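Local atomic coordinates of putative exported protein (Bordetella parapertussis, PDB entry 3OCJ), a protein that is of unknown function but is probably an S-adenosylmethionine-dependent methyltransferase, and holds palmitic acid in the crystal. Residues 227-232 against 295-300; 64-69 against 263-268; 195-200 against 223-228. All blocks are in the same frame, centred on the assembly; numbering follows the deposited sequence.

Contact 1 (227-232 against 295-300); sequences FLTPPP and LFPTVI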
loop_
_atom_site.group_PDB
_atom_site.type_symbol
_atom_site.label_atom_id
_atom_site.label_comp_id
_atom_site.label_asym_id
_atom_site.label_seq_id
_atom_site.Cartn_x
_atom_site.Cartn_y
_atom_site.Cartn_z
ATOM N N PHE A 227 7.597 0.965 -3.451
ATOM C CA PHE A 227 7.390 -0.096 -4.424
ATOM C C PHE A 227 7.700 -1.434 -3.787
ATOM O O PHE A 227 8.599 -1.526 -2.949
ATOM C CB PHE A 227 8.267 0.128 -5.673
ATOM C CG PHE A 227 9.737 0.300 -5.368
ATOM C CD1 PHE A 227 10.630 -0.723 -5.612
ATOM C CD2 PHE A 227 10.201 1.493 -4.831
ATOM C CE1 PHE A 227 11.979 -0.554 -5.343
ATOM C CE2 PHE A 227 11.548 1.663 -4.548
ATOM C CZ PHE A 227 12.431 0.635 -4.794
ATOM N N LEU A 228 6.942 -2.469 -4.156
ATOM C CA LEU A 228 7.279 -3.835 -3.778
ATOM C C LEU A 228 8.330 -4.402 -4.720
ATOM O O LEU A 228 8.265 -4.197 -5.940
ATOM C CB LEU A 228 6.036 -4.719 -3.819
ATOM C CG LEU A 228 5.011 -4.490 -2.714
ATOM C CD1 LEU A 228 3.681 -5.163 -3.088
ATOM C CD2 LEU A 228 5.512 -5.032 -1.385
ATOM N N THR A 229 9.311 -5.105 -4.148
ATOM C CA THR A 229 10.438 -5.654 -4.909
ATOM C C THR A 229 10.248 -7.139 -5.214
ATOM O O THR A 229 9.525 -7.846 -4.493
ATOM C CB THR A 229 11.713 -5.523 -4.086
ATOM O OG1 THR A 229 11.457 -6.155 -2.826
ATOM C CG2 THR A 229 12.060 -4.047 -3.866
ATOM N N PRO A 230 10.894 -7.627 -6.280
ATOM C CA PRO A 230 10.780 -9.045 -6.652
ATOM C C PRO A 230 11.638 -9.916 -5.748
ATOM O O PRO A 230 12.733 -9.498 -5.369
ATOM C CB PRO A 230 11.330 -9.065 -8.080
ATOM C CG PRO A 230 12.370 -7.959 -8.066
ATOM C CD PRO A 230 11.685 -6.867 -7.265
ATOM N N PRO A 231 11.159 -11.127 -5.425
ATOM C CA PRO A 231 11.962 -12.064 -4.632
ATOM C C PRO A 231 13.042 -12.719 -5.489
ATOM O O PRO A 231 13.046 -12.570 -6.720
ATOM C CB PRO A 231 10.934 -13.113 -4.206
ATOM C CG PRO A 231 9.959 -13.131 -5.361
ATOM C CD PRO A 231 9.836 -11.674 -5.773
ATOM N N PRO A 232 13.967 -13.433 -4.846
ATOM C CA PRO A 232 15.074 -14.033 -5.594
ATOM C C PRO A 232 14.630 -14.994 -6.704
ATOM O O PRO A 232 15.280 -15.013 -7.742
ATOM C CB PRO A 232 15.874 -14.759 -4.506
ATOM C CG PRO A 232 15.601 -13.963 -3.268
ATOM C CD PRO A 232 14.152 -13.551 -3.387
ATOM N N LEU A 295 11.687 -5.711 1.178
ATOM C CA LEU A 295 10.452 -6.091 0.487
ATOM C C LEU A 295 9.665 -4.896 -0.043
ATOM O O LEU A 295 8.918 -5.028 -1.018
ATOM C CB LEU A 295 9.539 -6.863 1.434
ATOM C CG LEU A 295 10.230 -7.955 2.260
ATOM C CD1 LEU A 295 9.251 -8.619 3.231
ATOM C CD2 LEU A 295 10.908 -9.000 1.386
ATOM N N PHE A 296 9.780 -3.748 0.611
ATOM C CA PHE A 296 8.884 -2.636 0.304
ATOM C C PHE A 296 9.589 -1.309 0.572
ATOM O O PHE A 296 9.209 -0.572 1.488
ATOM C CB PHE A 296 7.613 -2.747 1.162
ATOM C CG PHE A 296 6.365 -2.127 0.549
ATOM C CD1 PHE A 296 6.411 -1.264 -0.545
ATOM C CD2 PHE A 296 5.127 -2.447 1.097
ATOM C CE1 PHE A 296 5.215 -0.727 -1.082
ATOM C CE2 PHE A 296 3.946 -1.920 0.583
ATOM C CZ PHE A 296 3.990 -1.067 -0.515
ATOM N N PRO A 297 10.599 -0.977 -0.248
ATOM C CA PRO A 297 11.317 0.274 -0.009
ATOM C C PRO A 297 10.470 1.514 -0.245
ATOM O O PRO A 297 9.513 1.533 -1.030
ATOM C CB PRO A 297 12.457 0.240 -1.036
ATOM C CG PRO A 297 12.611 -1.211 -1.424
ATOM C CD PRO A 297 11.210 -1.784 -1.320
ATOM N N THR A 298 10.880 2.568 0.449
ATOM C CA THR A 298 10.382 3.920 0.273
ATOM C C THR A 298 11.413 4.646 -0.572
ATOM O O THR A 298 12.617 4.404 -0.433
ATOM C CB THR A 298 10.242 4.576 1.645
ATOM O OG1 THR A 298 9.236 3.884 2.395
ATOM C CG2 THR A 298 9.903 6.070 1.571
ATOM N N VAL A 299 10.956 5.527 -1.449
ATOM C CA VAL A 299 11.864 6.371 -2.208
ATOM C C VAL A 299 11.434 7.829 -2.120
ATOM O O VAL A 299 10.244 8.153 -2.252
ATOM C CB VAL A 299 11.990 5.908 -3.678
ATOM C CG1 VAL A 299 10.613 5.889 -4.391
ATOM C CG2 VAL A 299 12.992 6.778 -4.445
ATOM N N ILE A 300 12.414 8.697 -1.879
ATOM C CA ILE A 300 12.211 10.139 -1.864
ATOM C C ILE A 300 12.930 10.702 -3.082
ATOM O O ILE A 300 14.141 10.493 -3.246
ATOM C CB ILE A 300 12.750 10.798 -0.582
ATOM C CG1 ILE A 300 12.152 10.122 0.666
ATOM C CG2 ILE A 300 12.396 12.284 -0.585
ATOM C CD1 ILE A 300 12.972 8.980 1.247
HETATM O O HOH W 1 8.143 -7.511 -2.145
#

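Contact 2 (64-69 against 263-268); sequences RGLNAE and PRWNAL. With PLM (palmitic acid), chain D.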
loop_
_atom_site.group_PDB
_atom_site.type_symbol
_atom_site.label_atom_id
_atom_site.label_comp_id
_atom_site.label_asym_id
_atom_site.label_seq_id
_atom_site.Cartn_x
_atom_site.Cartn_y
_atom_site.Cartn_z
ATOM N N ARG A 64 -9.070 -8.858 -3.709
ATOM C CA ARG A 64 -7.684 -9.179 -4.064
ATOM C C ARG A 64 -6.756 -7.961 -4.057
ATOM O O ARG A 64 -5.774 -7.889 -4.791
ATOM C CB ARG A 64 -7.634 -9.947 -5.390
ATOM C CG ARG A 64 -8.454 -11.236 -5.323
ATOM C CD ARG A 64 -8.302 -12.111 -6.558
ATOM N NE ARG A 64 -8.703 -11.423 -7.774
ATOM C CZ ARG A 64 -7.863 -11.072 -8.743
ATOM N NH1 ARG A 64 -8.318 -10.448 -9.818
ATOM N NH2 ARG A 64 -6.571 -11.348 -8.642
ATOM N N GLY A 65 -7.081 -7.016 -3.190
ATOM C CA GLY A 65 -6.238 -5.857 -2.952
ATOM C C GLY A 65 -6.759 -5.102 -1.743
ATOM O O GLY A 65 -7.752 -5.503 -1.127
ATOM N N LEU A 66 -6.088 -4.012 -1.396
ATOM C CA LEU A 66 -6.481 -3.205 -0.255
ATOM C C LEU A 66 -7.168 -1.931 -0.703
ATOM O O LEU A 66 -6.774 -1.323 -1.702
ATOM C CB LEU A 66 -5.262 -2.842 0.595
ATOM C CG LEU A 66 -4.523 -4.003 1.253
ATOM C CD1 LEU A 66 -3.286 -3.494 1.988
ATOM C CD2 LEU A 66 -5.428 -4.781 2.196
ATOM N N ASN A 67 -8.186 -1.521 0.041
ATOM C CA ASN A 67 -8.771 -0.204 -0.154
ATOM C C ASN A 67 -8.305 0.726 0.959
ATOM O O ASN A 67 -7.438 0.366 1.774
ATOM C CB ASN A 67 -10.297 -0.271 -0.181
ATOM C CG ASN A 67 -10.882 -0.727 1.134
ATOM O OD1 ASN A 67 -10.168 -1.226 2.001
ATOM N ND2 ASN A 67 -12.188 -0.580 1.282
ATOM N N ALA A 68 -8.908 1.904 1.025
ATOM C CA ALA A 68 -8.476 2.900 2.002
ATOM C C ALA A 68 -8.682 2.389 3.423
ATOM O O ALA A 68 -7.787 2.491 4.267
ATOM C CB ALA A 68 -9.221 4.209 1.799
ATOM N N GLU A 69 -9.868 1.844 3.684
ATOM C CA GLU A 69 -10.181 1.363 5.024
ATOM C C GLU A 69 -9.191 0.304 5.472
ATOM O O GLU A 69 -8.614 0.398 6.557
ATOM C CB GLU A 69 -11.596 0.799 5.111
ATOM C CG GLU A 69 -11.844 0.122 6.455
ATOM C CD GLU A 69 -13.297 -0.228 6.710
ATOM O OE1 GLU A 69 -14.121 -0.135 5.774
ATOM O OE2 GLU A 69 -13.602 -0.596 7.864
ATOM N N PRO A 263 -3.360 -12.066 -4.845
ATOM C CA PRO A 263 -3.461 -10.598 -4.825
ATOM C C PRO A 263 -3.061 -9.942 -6.147
ATOM O O PRO A 263 -2.235 -10.463 -6.901
ATOM C CB PRO A 263 -2.462 -10.169 -3.746
ATOM C CG PRO A 263 -1.938 -11.424 -3.120
ATOM C CD PRO A 263 -2.290 -12.591 -3.982
ATOM N N ARG A 264 -3.618 -8.758 -6.371
ATOM C CA ARG A 264 -3.377 -7.977 -7.578
ATOM C C ARG A 264 -2.150 -7.073 -7.477
ATOM O O ARG A 264 -1.802 -6.417 -8.462
ATOM C CB ARG A 264 -4.562 -7.039 -7.835
ATOM C CG ARG A 264 -5.925 -7.662 -7.928
ATOM C CD ARG A 264 -6.983 -6.569 -7.726
ATOM N NE ARG A 264 -8.322 -7.089 -7.940
ATOM C CZ ARG A 264 -8.883 -7.205 -9.140
ATOM N NH1 ARG A 264 -8.215 -6.820 -10.220
ATOM N NH2 ARG A 264 -10.104 -7.707 -9.259
ATOM N N TRP A 265 -1.517 -7.006 -6.301
ATOM C CA TRP A 265 -0.389 -6.093 -6.073
ATOM C C TRP A 265 0.951 -6.680 -6.488
ATOM O O TRP A 265 1.968 -6.445 -5.826
ATOM C CB TRP A 265 -0.341 -5.663 -4.603
ATOM C CG TRP A 265 -0.233 -6.782 -3.584
ATOM C CD1 TRP A 265 0.820 -7.637 -3.410
ATOM C CD2 TRP A 265 -1.198 -7.126 -2.582
ATOM N NE1 TRP A 265 0.566 -8.500 -2.357
ATOM C CE2 TRP A 265 -0.661 -8.197 -1.827
ATOM C CE3 TRP A 265 -2.452 -6.612 -2.227
ATOM C CZ2 TRP A 265 -1.356 -8.787 -0.765
ATOM C CZ3 TRP A 265 -3.142 -7.201 -1.166
ATOM C CH2 TRP A 265 -2.585 -8.275 -0.448
ATOM N N ASN A 266 0.960 -7.422 -7.588
ATOM C CA ASN A 266 2.142 -8.188 -7.966
ATOM C C ASN A 266 2.976 -7.602 -9.108
ATOM O O ASN A 266 3.661 -8.342 -9.823
ATOM C CB ASN A 266 1.748 -9.633 -8.281
ATOM C CG ASN A 266 0.865 -9.744 -9.505
ATOM O OD1 ASN A 266 0.279 -8.761 -9.972
ATOM N ND2 ASN A 266 0.761 -10.960 -10.041
ATOM N N ALA A 267 2.910 -6.284 -9.275
ATOM C CA ALA A 267 3.808 -5.612 -10.203
ATOM C C ALA A 267 5.056 -5.252 -9.415
ATOM O O ALA A 267 5.138 -4.174 -8.831
ATOM C CB ALA A 267 3.163 -4.373 -10.798
ATOM N N LEU A 268 6.010 -6.168 -9.399
ATOM C CA LEU A 268 7.193 -6.062 -8.541
ATOM C C LEU A 268 8.341 -5.476 -9.345
ATOM O O LEU A 268 8.539 -5.841 -10.504
ATOM C CB LEU A 268 7.562 -7.441 -7.980
ATOM C CG LEU A 268 6.396 -8.215 -7.337
ATOM C CD1 LEU A 268 6.843 -9.591 -6.831
ATOM C CD2 LEU A 268 5.766 -7.404 -6.206
HETATM C C1 PLM D . -1.483 -2.028 -0.961
HETATM O O1 PLM D . -0.931 -1.158 -0.256
HETATM O O2 PLM D . -2.546 -1.730 -1.544
HETATM C C2 PLM D . -0.910 -3.426 -1.120
HETATM C C3 PLM D . 0.236 -3.731 -0.154
HETATM C C4 PLM D . 0.524 -5.231 -0.223
HETATM C C5 PLM D . 1.792 -5.646 0.513
HETATM C C6 PLM D . 1.680 -5.449 2.021
HETATM C C7 PLM D . 0.314 -5.832 2.575
HETATM C C8 PLM D . 0.009 -7.323 2.476
HETATM C C9 PLM D . -1.360 -7.560 3.105
HETATM C CA PLM D . -1.599 -9.014 3.487
HETATM C CB PLM D . -2.655 -9.078 4.584
HETATM C CC PLM D . -3.271 -10.462 4.707
HETATM C CD PLM D . -4.350 -10.467 5.782
HETATM C CE PLM D . -5.075 -11.808 5.775
HETATM C CF PLM D . -6.426 -11.720 6.467
HETATM C CG PLM D . -6.307 -11.312 7.927
HETATM O O HOH W 2 -11.215 -9.819 -7.264
#

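Contact 3 (195-200 against 223-228); sequences GLNIYE and LVTSFL. With PLM (palmitic acid), chain D.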
loop_
_atom_site.group_PDB
_atom_site.type_symbol
_atom_site.label_atom_id
_atom_site.label_comp_id
_atom_site.label_asym_id
_atom_site.label_seq_id
_atom_site.Cartn_x
_atom_site.Cartn_y
_atom_site.Cartn_z
ATOM N N GLY A 195 0.522 2.513 -3.056
ATOM C CA GLY A 195 -0.513 1.558 -3.423
ATOM C C GLY A 195 -1.118 1.675 -4.809
ATOM O O GLY A 195 -2.223 1.167 -5.058
ATOM N N LEU A 196 -0.426 2.328 -5.734
ATOM C CA LEU A 196 -0.883 2.381 -7.121
ATOM C C LEU A 196 0.040 1.619 -8.049
ATOM O O LEU A 196 -0.384 0.739 -8.802
ATOM C CB LEU A 196 -0.992 3.819 -7.628
ATOM C CG LEU A 196 -2.197 4.648 -7.222
ATOM C CD1 LEU A 196 -2.102 6.017 -7.880
ATOM C CD2 LEU A 196 -3.476 3.930 -7.630
ATOM N N ASN A 197 1.321 1.982 -8.020
ATOM C CA ASN A 197 2.265 1.387 -8.952
ATOM C C ASN A 197 2.332 -0.135 -8.846
ATOM O O ASN A 197 2.527 -0.825 -9.843
ATOM C CB ASN A 197 3.663 2.023 -8.809
ATOM C CG ASN A 197 4.152 2.067 -7.358
ATOM O OD1 ASN A 197 3.574 1.449 -6.457
ATOM N ND2 ASN A 197 5.243 2.781 -7.139
ATOM N N ILE A 198 2.191 -0.655 -7.625
ATOM C CA ILE A 198 2.305 -2.089 -7.400
ATOM C C ILE A 198 1.154 -2.892 -8.026
ATOM O O ILE A 198 1.247 -4.111 -8.133
ATOM C CB ILE A 198 2.407 -2.427 -5.908
ATOM C CG1 ILE A 198 1.165 -1.932 -5.145
ATOM C CG2 ILE A 198 3.703 -1.838 -5.344
ATOM C CD1 ILE A 198 1.245 -2.127 -3.632
ATOM N N TYR A 199 0.090 -2.204 -8.454
ATOM C CA TYR A 199 -1.018 -2.869 -9.146
ATOM C C TYR A 199 -0.931 -2.774 -10.657
ATOM O O TYR A 199 -1.785 -3.327 -11.340
ATOM C CB TYR A 199 -2.369 -2.300 -8.690
ATOM C CG TYR A 199 -2.706 -2.588 -7.243
ATOM C CD1 TYR A 199 -3.441 -3.717 -6.890
ATOM C CD2 TYR A 199 -2.300 -1.736 -6.225
ATOM C CE1 TYR A 199 -3.747 -3.990 -5.556
ATOM C CE2 TYR A 199 -2.619 -2.001 -4.888
ATOM C CZ TYR A 199 -3.342 -3.131 -4.568
ATOM O OH TYR A 199 -3.650 -3.409 -3.247
ATOM N N GLU A 200 0.071 -2.070 -11.177
ATOM C CA GLU A 200 0.171 -1.799 -12.609
ATOM C C GLU A 200 1.404 -2.488 -13.186
ATOM O O GLU A 200 2.524 -2.005 -13.005
ATOM C CB GLU A 200 0.231 -0.287 -12.858
ATOM C CG GLU A 200 0.394 0.081 -14.327
ATOM C CD GLU A 200 -0.607 -0.674 -15.194
ATOM O OE1 GLU A 200 -1.811 -0.341 -15.132
ATOM O OE2 GLU A 200 -0.203 -1.627 -15.883
ATOM N N LEU A 223 8.793 14.041 -4.001
ATOM C CA LEU A 223 7.869 12.915 -4.031
ATOM C C LEU A 223 8.322 11.872 -3.023
ATOM O O LEU A 223 9.502 11.533 -2.974
ATOM C CB LEU A 223 7.872 12.283 -5.425
ATOM C CG LEU A 223 7.155 10.940 -5.588
ATOM C CD1 LEU A 223 5.637 11.083 -5.415
ATOM C CD2 LEU A 223 7.494 10.358 -6.953
ATOM N N VAL A 224 7.388 11.353 -2.234
ATOM C CA VAL A 224 7.648 10.214 -1.365
ATOM C C VAL A 224 6.761 9.076 -1.839
ATOM O O VAL A 224 5.535 9.159 -1.769
ATOM C CB VAL A 224 7.339 10.538 0.105
ATOM C CG1 VAL A 224 7.547 9.309 0.996
ATOM C CG2 VAL A 224 8.195 11.713 0.586
ATOM N N THR A 225 7.360 8.016 -2.362
ATOM C CA THR A 225 6.559 6.879 -2.788
ATOM C C THR A 225 7.245 5.569 -2.393
ATOM O O THR A 225 8.158 5.573 -1.559
ATOM C CB THR A 225 6.172 6.971 -4.293
ATOM O OG1 THR A 225 5.170 5.995 -4.614
ATOM C CG2 THR A 225 7.369 6.821 -5.217
ATOM N N SER A 226 6.786 4.461 -2.955
ATOM C CA SER A 226 7.199 3.147 -2.497
ATOM C C SER A 226 7.018 2.142 -3.613
ATOM O O SER A 226 6.359 2.417 -4.612
ATOM C CB SER A 226 6.341 2.703 -1.327
ATOM O OG SER A 226 4.984 2.619 -1.760
ATOM N N PHE A 227 7.597 0.965 -3.451
ATOM C CA PHE A 227 7.390 -0.096 -4.424
ATOM C C PHE A 227 7.700 -1.434 -3.787
ATOM O O PHE A 227 8.599 -1.526 -2.949
ATOM C CB PHE A 227 8.267 0.128 -5.673
ATOM C CG PHE A 227 9.737 0.300 -5.368
ATOM C CD1 PHE A 227 10.630 -0.723 -5.612
ATOM C CD2 PHE A 227 10.201 1.493 -4.831
ATOM C CE1 PHE A 227 11.979 -0.554 -5.343
ATOM C CE2 PHE A 227 11.548 1.663 -4.548
ATOM C CZ PHE A 227 12.431 0.635 -4.794
ATOM N N LEU A 228 6.942 -2.469 -4.156
ATOM C CA LEU A 228 7.279 -3.835 -3.778
ATOM C C LEU A 228 8.330 -4.402 -4.720
ATOM O O LEU A 228 8.265 -4.197 -5.940
ATOM C CB LEU A 228 6.036 -4.719 -3.819
ATOM C CG LEU A 228 5.011 -4.490 -2.714
ATOM C CD1 LEU A 228 3.681 -5.163 -3.088
ATOM C CD2 LEU A 228 5.512 -5.032 -1.385
HETATM C C1 PLM D . -1.483 -2.028 -0.961
HETATM O O1 PLM D . -0.931 -1.158 -0.256
HETATM O O2 PLM D . -2.546 -1.730 -1.544
HETATM C C2 PLM D . -0.910 -3.426 -1.120
HETATM C C3 PLM D . 0.236 -3.731 -0.154
HETATM C C4 PLM D . 0.524 -5.231 -0.223
HETATM C C5 PLM D . 1.792 -5.646 0.513
HETATM C C6 PLM D . 1.680 -5.449 2.021
HETATM C C7 PLM D . 0.314 -5.832 2.575
HETATM C C8 PLM D . 0.009 -7.323 2.476
HETATM C C9 PLM D . -1.360 -7.560 3.105
HETATM C CA PLM D . -1.599 -9.014 3.487
HETATM C CB PLM D . -2.655 -9.078 4.584
HETATM C CC PLM D . -3.271 -10.462 4.707
HETATM C CD PLM D . -4.350 -10.467 5.782
HETATM C CE PLM D . -5.075 -11.808 5.775
HETATM C CF PLM D . -6.426 -11.720 6.467
HETATM C CG PLM D . -6.307 -11.312 7.927
HETATM O O HOH W 3 3.245 2.222 -3.916
#

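Contact 1 (227-232 against 295-300)
Phe227 and Pro297 bury the most surface in this contact. They lie where two antiparallel neighbours of the Rossmann-like methyltransferase sheet, strands 221-226 and 298-302, extend into loops. Their backbones are joined by a hydrogen bond from Phe227 N to Pro297 O, 3.1 Å long. The donor lies nearly on the line of the carbonyl, with a C=O...N angle of 163°. The two side chains cross at about a right angle. CG of Phe227 sits between its own N and carbonyl carbon (chi1 54°), and the ring, starting away from the other segment, returns over the proline. One ring face looks onto Pro297 CD near its rim, and Phe227 CZ comes to 3.8 Å from Pro297 CB. Val299 CG1 meets the ring edge, and His271 packs edge-to-face with the same ring.

Leu228 pairs with Phe296. Its CD2 methyl makes a CH-pi contact, 3.7 Å from the centroid of the Phe296 ring. Arg104 makes a cation-pi contact with this ring. Thr229 CG2 rests 3.5 Å from Pro297 CD, while Thr229 OG1 bonds to Arg294 O. Leu295 O takes two donors. Thr229 N reaches Leu295 O at 3.2 Å, from above the carbonyl plane. Water 1 donates to Leu295 O at 2.8 Å. It also donates to Thr229 O.

Contact 2 (64-69 against 263-268)
Pro263 lies against Arg64, with Pro263 CA 3.6 Å from Arg64 O. Pro263 CB also sits over the centre of one face of the Trp265 indole.

Arg264 comes next and makes the backbone bond of the contact. Its N donates to Arg64 O at 2.8 Å, in the carbonyl plane and with a nearly straight N-H...O angle of 161°. The Arg264 chain runs extended from CG to NE and crosses the Arg64 side chain at about a right angle. Arg64 NH1 lies over the centre of the Arg264 guanidinium, 3.3 Å above its plane. The two planes are 38° apart, so the groups are not parallel. Arg264 CG in turn lies over one face of the Arg64 guanidinium, toward its rim. The like charges are close, but each group has a carbonyl partner: Gln262 O for Arg64 NH2 and Tyr63 O for Arg264 NE. Water 2 accepts from both Arg64 NE and Arg264 NH2.

Segment 263-268 packs on the short link between helices 55-63 and 68-76. Arg64, the first residue past helix 55-63, has positive phi, and Asn67 is the N-cap of helix 68-76, its OD1 bonded to Trp70 N.

Trp265 is the last residue to touch. Its CZ3 approaches Gly65 CA to 3.8 Å and Leu66 CG to 4.2 Å. On the indole face opposite Pro263, palmitic acid C4 lies 3.4 Å above the ring plane. Trp265 NE1 bonds to a glycerol. Leu66 lines the acid end of the same ligand, its CB 3.6 Å from palmitic acid O2.

Contact 3 (195-200 against 223-228)
Asn197 and Ile198 carry this contact, meeting Ser226 and Leu228 at the end of strand 221-226. Segment 195-200 follows strand 188-192, and helix 203-216 then completes a beta-alpha-beta crossover to the neighbouring parallel strand 221-226.

Gly195 joins the contact through water 3, giving its N-H to the water at 2.9 Å. The same water is 2.8 Å from Ser226 OG, which also bonds to Asn194 ND2.

Asn197 opens a short 3-10 turn. Its OD1 accepts from water 3 at 2.7 Å. Its ND2 donates to Ser226 O at 2.8 Å, close to the amide plane and nearly in line with the carbonyl (C=O...N angle 169°). ND2 also bonds to Tyr210 OH. These partners fix which way the amide is flipped.

Ile198 faces two ways. CG2 stands beside its own backbone N and packs 3.5 Å from Leu228 N. CD1 is carried outward by an extended chi2 (-175°). It touches Leu228 CD1, and lies 3.6 Å from palmitic acid C2.

Tyr199 turns from the strand to the ligand. Its OH donates to palmitic acid O2 at 2.6 Å, with O2 at the ring edge and near its plane. The same OH accepts from Leu66 N. That bond leaves the hydroxyl proton directed at the ligand, which is consistent with an ionised carboxylate. The turn therefore combines a buried polar tie to the sheet with one polar and one apolar grip on the acid head.

The three contacts gather round the carboxylate and the first carbons of the palmitic acid. Contacts 2 and 3 both touch it, and their centres are about 10 Å apart. Ala267 N lies 3.0 Å from Ile198 O, a probable hydrogen bond between them. Contacts 1 and 3 share Phe227 and Leu228, with centres about 9 Å apart. Their strands are neighbours in the sheet, and Val299 N probably bonds to Thr225 O at 2.8 Å. Contacts 1 and 2 are about 14 Å apart between centres, yet Leu228 CD1 packs 3.5 Å from Trp265 O. Leu228 thus connects all three contacts, and its side chain lies about 4 Å from the palmitic acid chain.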